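Local coordinates for multicopper oxidase (PDB 4E9X), which probably oxidises its substrates at a mononuclear copper and passes the electrons to dioxygen at a three-copper cluster, at residues Thr178-Val183 and Tyr284-Lys289; Phe249-His254 and Thr271-Asp276. One frame throughout, in Å; residues are numbered along the deposited sequence.

Interaction 1: Thr178-Val183 and Tyr284-Lys289; sequences TQPLRV and YVWKDK
The ammonium NZ of K289 is gripped by two backbone carbonyls, T178 O at 2.9 Å and P176 O, the first met almost head-on at a C=O...N angle of 176°. Lysine suits this place because its long chain can carry a charge inward: CG stands anti to the backbone N (chi1 -180°), a bend at chi2 turns the remaining methylenes, and CE crosses over the rim of the W286 indole, 3.6 Å above its plane. P180 shares that face, its CD lying 4.0 Å from the centroid of the six-membered ring in a CH-pi contact. The broad indole suits its place too, offering this face while its NE1 donates to P176 O. T178 OG1 comes in at the ring edge, 3.3 Å from CZ2, while itself bonded to I270 O. With an alanine at W286, P180 CD and K289 CE would probably lose the face they share, a gap would open there, and P176 O would lack its indole donor. Farther out, R182 NH2 gives in-plane bonds to two waters, which donate to W286 O and K289 O, while its NE is salt-bridged to E274. A type I turn, Y284-K287, and an overlapping type II turn, W286-K289, shape this loop after strand 270-275, which packs against border strand 181-183 and its lead-in. One buried carbonyl, T178 O, is thus met by a lysine whose methylene rests on the indole.

Interaction 2: Phe249-His254 and Thr271-Asp276; sequences FIFHDH and TVIEYD. With CU (copper (II) ion), chain F; CU (copper (II) ion), chain S.
Four backbone hydrogen bonds join F249 and F251 to I273 and T271, the straightest running from T271 N to F251 O at 2.9 Å with 178° at the hydrogen. This is antiparallel pairing in a sheet of a cupredoxin domain, the beta-sandwich of multicopper oxidases. F249-I273 and F251-T271 are hydrogen-bonded pairs; I250-V272 between them is non-hydrogen-bonded, its CA atoms 4.1 Å apart. The bond from I273 N to F249 O is the shortest of the four, 2.7 Å.

F249, F251, T271 and I273 share one face of the sheet. F251 extends its CG away from the backbone N (chi1 -176°), which brings CD1 of the ring obliquely onto I273 CD1 at 3.8 Å, and F251 CB rests against the methyl of T271. Branched residues suit such strands, since they shield the backbone: I273 CB lies close over F249 O. F249 CD2, at the edge of its ring, comes to a looser 4.5 Å from Y275 CE1. On the other face are I250 and V272, which pack on V75 and V78 of the second subunit.

Beyond the pairing, the strand runs into H252-D253-H254, a His-X-His motif whose histidines bind two coppers and line the dioxygen pocket. H254 NE2 binds one copper together with H62 and H104 of the second subunit, so the cluster is built across the interface; D253 turns its carboxylate to H201 and H258 instead. H252 ND1 donates within its ring plane to D253 O, fixing the imidazole's rotation, and NE2 binds the other copper at 2.0 Å, an ion shared with H206 and with H106 of the second subunit.

In the fold
From the N terminus the chain passes through 178-183, whose strand 181-183 forms one border of a five-strand sheet, then 249-254, 271-276 and finally 284-289. Interaction 2 closes a short loop of 16 residues, and that loop lies wholly within the 100-residue excursion closed by interaction 1. The contacts meet at strand 270-275, parallel neighbour of 181-183: E274 takes both R182 and Y284 from interaction 1, and T271 OG1 bonds Q179 O. Interaction 1 thus ties the loop that leads on to strand 306-308, part of a sheet of the first domain, to the border of the second-domain sheet, while interaction 2 joins strands deeper in it. Both contacts reach the second subunit.

Interaction 1: Thr178-Val183 and Tyr284-Lys289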
loop_
_atom_site.group_PDB
_atom_site.type_symbol
_atom_site.label_atom_id
_atom_site.label_comp_id
_atom_site.label_asym_id
_atom_site.label_seq_id
_atom_site.Cartn_x
_atom_site.Cartn_y
_atom_site.Cartn_z
ATOM N N THR A 178 -9.539 -12.057 19.750
ATOM C CA THR A 178 -8.395 -12.775 19.188
ATOM C C THR A 178 -7.732 -13.581 20.306
ATOM O O THR A 178 -8.164 -13.582 21.451
ATOM C CB THR A 178 -7.424 -11.760 18.555
ATOM O OG1 THR A 178 -7.206 -10.789 19.576
ATOM C CG2 THR A 178 -8.008 -11.050 17.359
ATOM N N GLN A 179 -6.662 -14.289 19.959
ATOM C CA GLN A 179 -5.934 -15.135 20.929
ATOM C C GLN A 179 -4.451 -14.778 20.854
ATOM O O GLN A 179 -3.958 -14.369 19.784
ATOM C CB GLN A 179 -6.092 -16.618 20.544
ATOM C CG GLN A 179 -7.531 -17.087 20.727
ATOM C CD GLN A 179 -7.804 -17.509 22.151
ATOM O OE1 GLN A 179 -6.869 -17.709 22.917
ATOM N NE2 GLN A 179 -9.084 -17.614 22.469
ATOM N N PRO A 180 -3.744 -14.994 21.930
ATOM C CA PRO A 180 -2.303 -14.759 21.931
ATOM C C PRO A 180 -1.564 -15.785 21.109
ATOM O O PRO A 180 -2.009 -16.918 20.877
ATOM C CB PRO A 180 -1.917 -14.933 23.439
ATOM C CG PRO A 180 -3.005 -15.830 24.013
ATOM C CD PRO A 180 -4.260 -15.443 23.245
ATOM N N LEU A 181 -0.373 -15.374 20.680
ATOM C CA LEU A 181 0.602 -16.226 19.975
ATOM C C LEU A 181 1.616 -16.616 21.046
ATOM O O LEU A 181 2.485 -15.807 21.444
ATOM C CB LEU A 181 1.188 -15.447 18.798
ATOM C CG LEU A 181 1.892 -16.176 17.667
ATOM C CD1 LEU A 181 2.200 -15.242 16.497
ATOM C CD2 LEU A 181 3.171 -16.838 18.156
ATOM N N ARG A 182 1.490 -17.846 21.584
ATOM C CA ARG A 182 2.308 -18.280 22.714
ATOM C C ARG A 182 3.563 -18.972 22.224
ATOM O O ARG A 182 3.494 -19.908 21.406
ATOM C CB ARG A 182 1.511 -19.200 23.676
ATOM C CG ARG A 182 0.409 -18.378 24.352
ATOM C CD ARG A 182 -0.218 -19.165 25.500
ATOM N NE ARG A 182 -1.187 -18.371 26.205
ATOM C CZ ARG A 182 -2.049 -18.848 27.080
ATOM N NH1 ARG A 182 -2.108 -20.131 27.347
ATOM N NH2 ARG A 182 -2.917 -18.025 27.689
ATOM N N VAL A 183 4.695 -18.494 22.710
ATOM C CA VAL A 183 6.018 -19.021 22.318
ATOM C C VAL A 183 6.818 -19.279 23.560
ATOM O O VAL A 183 6.461 -18.867 24.658
ATOM C CB VAL A 183 6.783 -18.037 21.406
ATOM C CG1 VAL A 183 5.914 -17.767 20.144
ATOM C CG2 VAL A 183 7.131 -16.751 22.149
ATOM N N TYR A 284 -2.598 -7.538 33.538
ATOM C CA TYR A 284 -2.467 -7.934 32.118
ATOM C C TYR A 284 -3.823 -8.205 31.512
ATOM O O TYR A 284 -4.632 -8.981 32.041
ATOM C CB TYR A 284 -1.556 -9.179 32.002
ATOM C CG TYR A 284 -1.442 -9.728 30.589
ATOM C CD1 TYR A 284 -1.200 -8.848 29.516
ATOM C CD2 TYR A 284 -1.563 -11.084 30.284
ATOM C CE1 TYR A 284 -1.091 -9.339 28.244
ATOM C CE2 TYR A 284 -1.462 -11.572 29.007
ATOM C CZ TYR A 284 -1.228 -10.670 27.970
ATOM O OH TYR A 284 -1.113 -11.138 26.682
ATOM N N VAL A 285 -4.077 -7.600 30.360
ATOM C CA VAL A 285 -5.392 -7.700 29.732
ATOM C C VAL A 285 -5.824 -9.152 29.484
ATOM O O VAL A 285 -7.011 -9.480 29.594
ATOM C CB VAL A 285 -5.450 -6.870 28.431
ATOM C CG1 VAL A 285 -4.530 -7.466 27.350
ATOM C CG2 VAL A 285 -6.844 -6.787 27.824
ATOM N N TRP A 286 -4.887 -10.021 29.205
ATOM C CA TRP A 286 -5.232 -11.411 28.852
ATOM C C TRP A 286 -4.848 -12.378 29.941
ATOM O O TRP A 286 -4.659 -13.590 29.692
ATOM C CB TRP A 286 -4.630 -11.708 27.483
ATOM C CG TRP A 286 -5.559 -11.465 26.321
ATOM C CD1 TRP A 286 -6.874 -11.156 26.334
ATOM C CD2 TRP A 286 -5.169 -11.540 24.934
ATOM N NE1 TRP A 286 -7.394 -11.017 25.038
ATOM C CE2 TRP A 286 -6.343 -11.248 24.169
ATOM C CE3 TRP A 286 -3.948 -11.794 24.290
ATOM C CZ2 TRP A 286 -6.304 -11.236 22.762
ATOM C CZ3 TRP A 286 -3.931 -11.789 22.898
ATOM C CH2 TRP A 286 -5.084 -11.517 22.150
ATOM N N LYS A 287 -4.760 -11.917 31.185
ATOM C CA LYS A 287 -4.534 -12.870 32.283
ATOM C C LYS A 287 -5.679 -13.880 32.342
ATOM O O LYS A 287 -6.851 -13.524 32.180
ATOM C CB LYS A 287 -4.398 -12.092 33.596
ATOM C CG LYS A 287 -4.377 -12.985 34.830
ATOM C CD LYS A 287 -4.528 -12.154 36.089
ATOM C CE LYS A 287 -4.659 -13.099 37.270
ATOM N NZ LYS A 287 -3.728 -14.271 37.189
ATOM N N ASP A 288 -5.449 -15.161 32.522
ATOM C CA ASP A 288 -6.651 -16.050 32.506
ATOM C C ASP A 288 -7.512 -16.086 31.254
ATOM O O ASP A 288 -8.700 -16.452 31.188
ATOM C CB ASP A 288 -7.619 -15.741 33.681
ATOM C CG ASP A 288 -6.921 -15.951 34.998
ATOM O OD1 ASP A 288 -6.224 -16.990 35.121
ATOM O OD2 ASP A 288 -7.078 -15.095 35.891
ATOM N N LYS A 289 -6.965 -15.731 30.112
ATOM C CA LYS A 289 -7.634 -15.935 28.800
ATOM C C LYS A 289 -8.116 -17.339 28.610
ATOM O O LYS A 289 -7.390 -18.284 28.942
ATOM C CB LYS A 289 -6.565 -15.614 27.759
ATOM C CG LYS A 289 -6.979 -15.733 26.301
ATOM C CD LYS A 289 -8.208 -14.834 25.975
ATOM C CE LYS A 289 -8.150 -14.539 24.499
ATOM N NZ LYS A 289 -9.334 -13.734 24.090
HETATM O O HOH W 1 -2.890 -15.146 28.093
HETATM O O HOH W 2 -4.722 -18.687 29.755
#

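Interaction 2: Phe249-His254 and Thr271-Asp276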
loop_
_atom_site.group_PDB
_atom_site.type_symbol
_atom_site.label_atom_id
_atom_site.label_comp_id
_atom_site.label_asym_id
_atom_site.label_seq_id
_atom_site.Cartn_x
_atom_site.Cartn_y
_atom_site.Cartn_z
ATOM N N PHE A 249 4.768 -9.075 24.039
ATOM C CA PHE A 249 4.988 -8.137 22.948
ATOM C C PHE A 249 3.805 -8.124 21.992
ATOM O O PHE A 249 3.532 -9.075 21.271
ATOM C CB PHE A 249 6.284 -8.536 22.218
ATOM C CG PHE A 249 7.524 -8.092 22.993
ATOM C CD1 PHE A 249 7.814 -6.747 23.180
ATOM C CD2 PHE A 249 8.404 -9.064 23.473
ATOM C CE1 PHE A 249 8.973 -6.380 23.821
ATOM C CE2 PHE A 249 9.583 -8.669 24.141
ATOM C CZ PHE A 249 9.859 -7.305 24.298
ATOM N N ILE A 250 3.074 -7.002 21.982
ATOM C CA ILE A 250 1.884 -6.904 21.111
ATOM C C ILE A 250 2.315 -6.961 19.675
ATOM O O ILE A 250 3.436 -6.619 19.288
ATOM C CB ILE A 250 1.122 -5.642 21.530
ATOM C CG1 ILE A 250 -0.335 -5.543 21.088
ATOM C CG2 ILE A 250 1.823 -4.381 21.071
ATOM C CD1 ILE A 250 -1.086 -4.375 21.723
ATOM N N PHE A 251 1.384 -7.396 18.804
ATOM C CA PHE A 251 1.697 -7.693 17.391
ATOM C C PHE A 251 0.386 -7.313 16.707
ATOM O O PHE A 251 -0.654 -7.901 17.003
ATOM C CB PHE A 251 2.053 -9.164 17.308
ATOM C CG PHE A 251 2.515 -9.754 15.939
ATOM C CD1 PHE A 251 2.781 -11.103 15.839
ATOM C CD2 PHE A 251 2.702 -8.973 14.786
ATOM C CE1 PHE A 251 3.223 -11.721 14.673
ATOM C CE2 PHE A 251 3.103 -9.610 13.632
ATOM C CZ PHE A 251 3.350 -10.935 13.539
ATOM N N HIS A 252 0.420 -6.304 15.828
ATOM C CA HIS A 252 -0.885 -5.736 15.432
ATOM C C HIS A 252 -0.785 -4.991 14.117
ATOM O O HIS A 252 0.282 -4.594 13.672
ATOM C CB HIS A 252 -1.418 -4.773 16.506
ATOM C CG HIS A 252 -0.512 -3.598 16.721
ATOM N ND1 HIS A 252 -0.645 -2.371 16.044
ATOM C CD2 HIS A 252 0.557 -3.431 17.512
ATOM C CE1 HIS A 252 0.346 -1.580 16.489
ATOM N NE2 HIS A 252 1.091 -2.168 17.384
ATOM N N ASP A 253 -1.951 -4.761 13.521
ATOM C CA ASP A 253 -2.074 -3.856 12.366
ATOM C C ASP A 253 -1.814 -2.447 12.874
ATOM O O ASP A 253 -2.434 -1.985 13.846
ATOM C CB ASP A 253 -3.465 -4.049 11.776
ATOM C CG ASP A 253 -3.765 -3.263 10.539
ATOM O OD1 ASP A 253 -2.954 -2.426 10.097
ATOM O OD2 ASP A 253 -4.880 -3.501 9.987
ATOM N N HIS A 254 -0.894 -1.759 12.212
ATOM C CA HIS A 254 -0.511 -0.391 12.619
ATOM C C HIS A 254 -1.355 0.668 11.958
ATOM O O HIS A 254 -1.160 1.888 12.208
ATOM C CB HIS A 254 0.974 -0.228 12.311
ATOM C CG HIS A 254 1.687 0.760 13.207
ATOM N ND1 HIS A 254 1.452 2.137 13.276
ATOM C CD2 HIS A 254 2.691 0.565 14.086
ATOM C CE1 HIS A 254 2.272 2.679 14.149
ATOM N NE2 HIS A 254 3.064 1.760 14.696
ATOM N N THR A 271 -2.786 -9.223 18.379
ATOM C CA THR A 271 -2.473 -10.342 19.234
ATOM C C THR A 271 -1.309 -9.924 20.129
ATOM O O THR A 271 -0.858 -8.757 20.061
ATOM C CB THR A 271 -2.192 -11.615 18.415
ATOM O OG1 THR A 271 -1.937 -12.703 19.350
ATOM C CG2 THR A 271 -0.994 -11.469 17.502
ATOM N N VAL A 272 -0.868 -10.837 20.987
ATOM C CA VAL A 272 0.317 -10.598 21.835
ATOM C C VAL A 272 1.198 -11.822 21.685
ATOM O O VAL A 272 0.700 -12.979 21.803
ATOM C CB VAL A 272 -0.095 -10.436 23.302
ATOM C CG1 VAL A 272 1.104 -10.214 24.207
ATOM C CG2 VAL A 272 -1.086 -9.305 23.446
ATOM N N ILE A 273 2.478 -11.598 21.403
ATOM C CA ILE A 273 3.489 -12.664 21.495
ATOM C C ILE A 273 3.755 -12.809 22.975
ATOM O O ILE A 273 4.408 -11.928 23.579
ATOM C CB ILE A 273 4.745 -12.306 20.713
ATOM C CG1 ILE A 273 4.364 -12.028 19.218
ATOM C CG2 ILE A 273 5.751 -13.413 20.867
ATOM C CD1 ILE A 273 5.468 -11.297 18.484
ATOM N N GLU A 274 3.249 -13.893 23.564
ATOM C CA GLU A 274 3.378 -14.160 25.001
ATOM C C GLU A 274 4.445 -15.212 25.175
ATOM O O GLU A 274 4.274 -16.357 24.720
ATOM C CB GLU A 274 2.078 -14.743 25.532
ATOM C CG GLU A 274 0.907 -13.732 25.655
ATOM C CD GLU A 274 -0.309 -14.405 26.236
ATOM O OE1 GLU A 274 -0.338 -15.654 26.407
ATOM O OE2 GLU A 274 -1.286 -13.684 26.489
ATOM N N TYR A 275 5.538 -14.864 25.852
ATOM C CA TYR A 275 6.534 -15.905 26.130
ATOM C C TYR A 275 6.190 -16.660 27.422
ATOM O O TYR A 275 5.810 -16.052 28.455
ATOM C CB TYR A 275 7.935 -15.344 26.285
ATOM C CG TYR A 275 8.678 -14.926 25.012
ATOM C CD1 TYR A 275 8.265 -13.816 24.243
ATOM C CD2 TYR A 275 9.805 -15.615 24.639
ATOM C CE1 TYR A 275 8.992 -13.476 23.102
ATOM C CE2 TYR A 275 10.557 -15.269 23.550
ATOM C CZ TYR A 275 10.139 -14.194 22.765
ATOM O OH TYR A 275 10.910 -13.837 21.699
ATOM N N ASP A 276 6.334 -17.961 27.330
ATOM C CA ASP A 276 5.920 -18.842 28.452
ATOM C C ASP A 276 6.577 -18.456 29.764
ATOM O O ASP A 276 5.960 -18.630 30.809
ATOM C CB ASP A 276 6.348 -20.252 28.098
ATOM C CG ASP A 276 5.448 -20.989 27.073
ATOM O OD1 ASP A 276 4.305 -20.517 26.843
ATOM O OD2 ASP A 276 5.858 -22.032 26.545
HETATM CU CU CU F . 2.203 -1.161 18.673
HETATM CU CU CU S . 4.589 2.129 16.052
#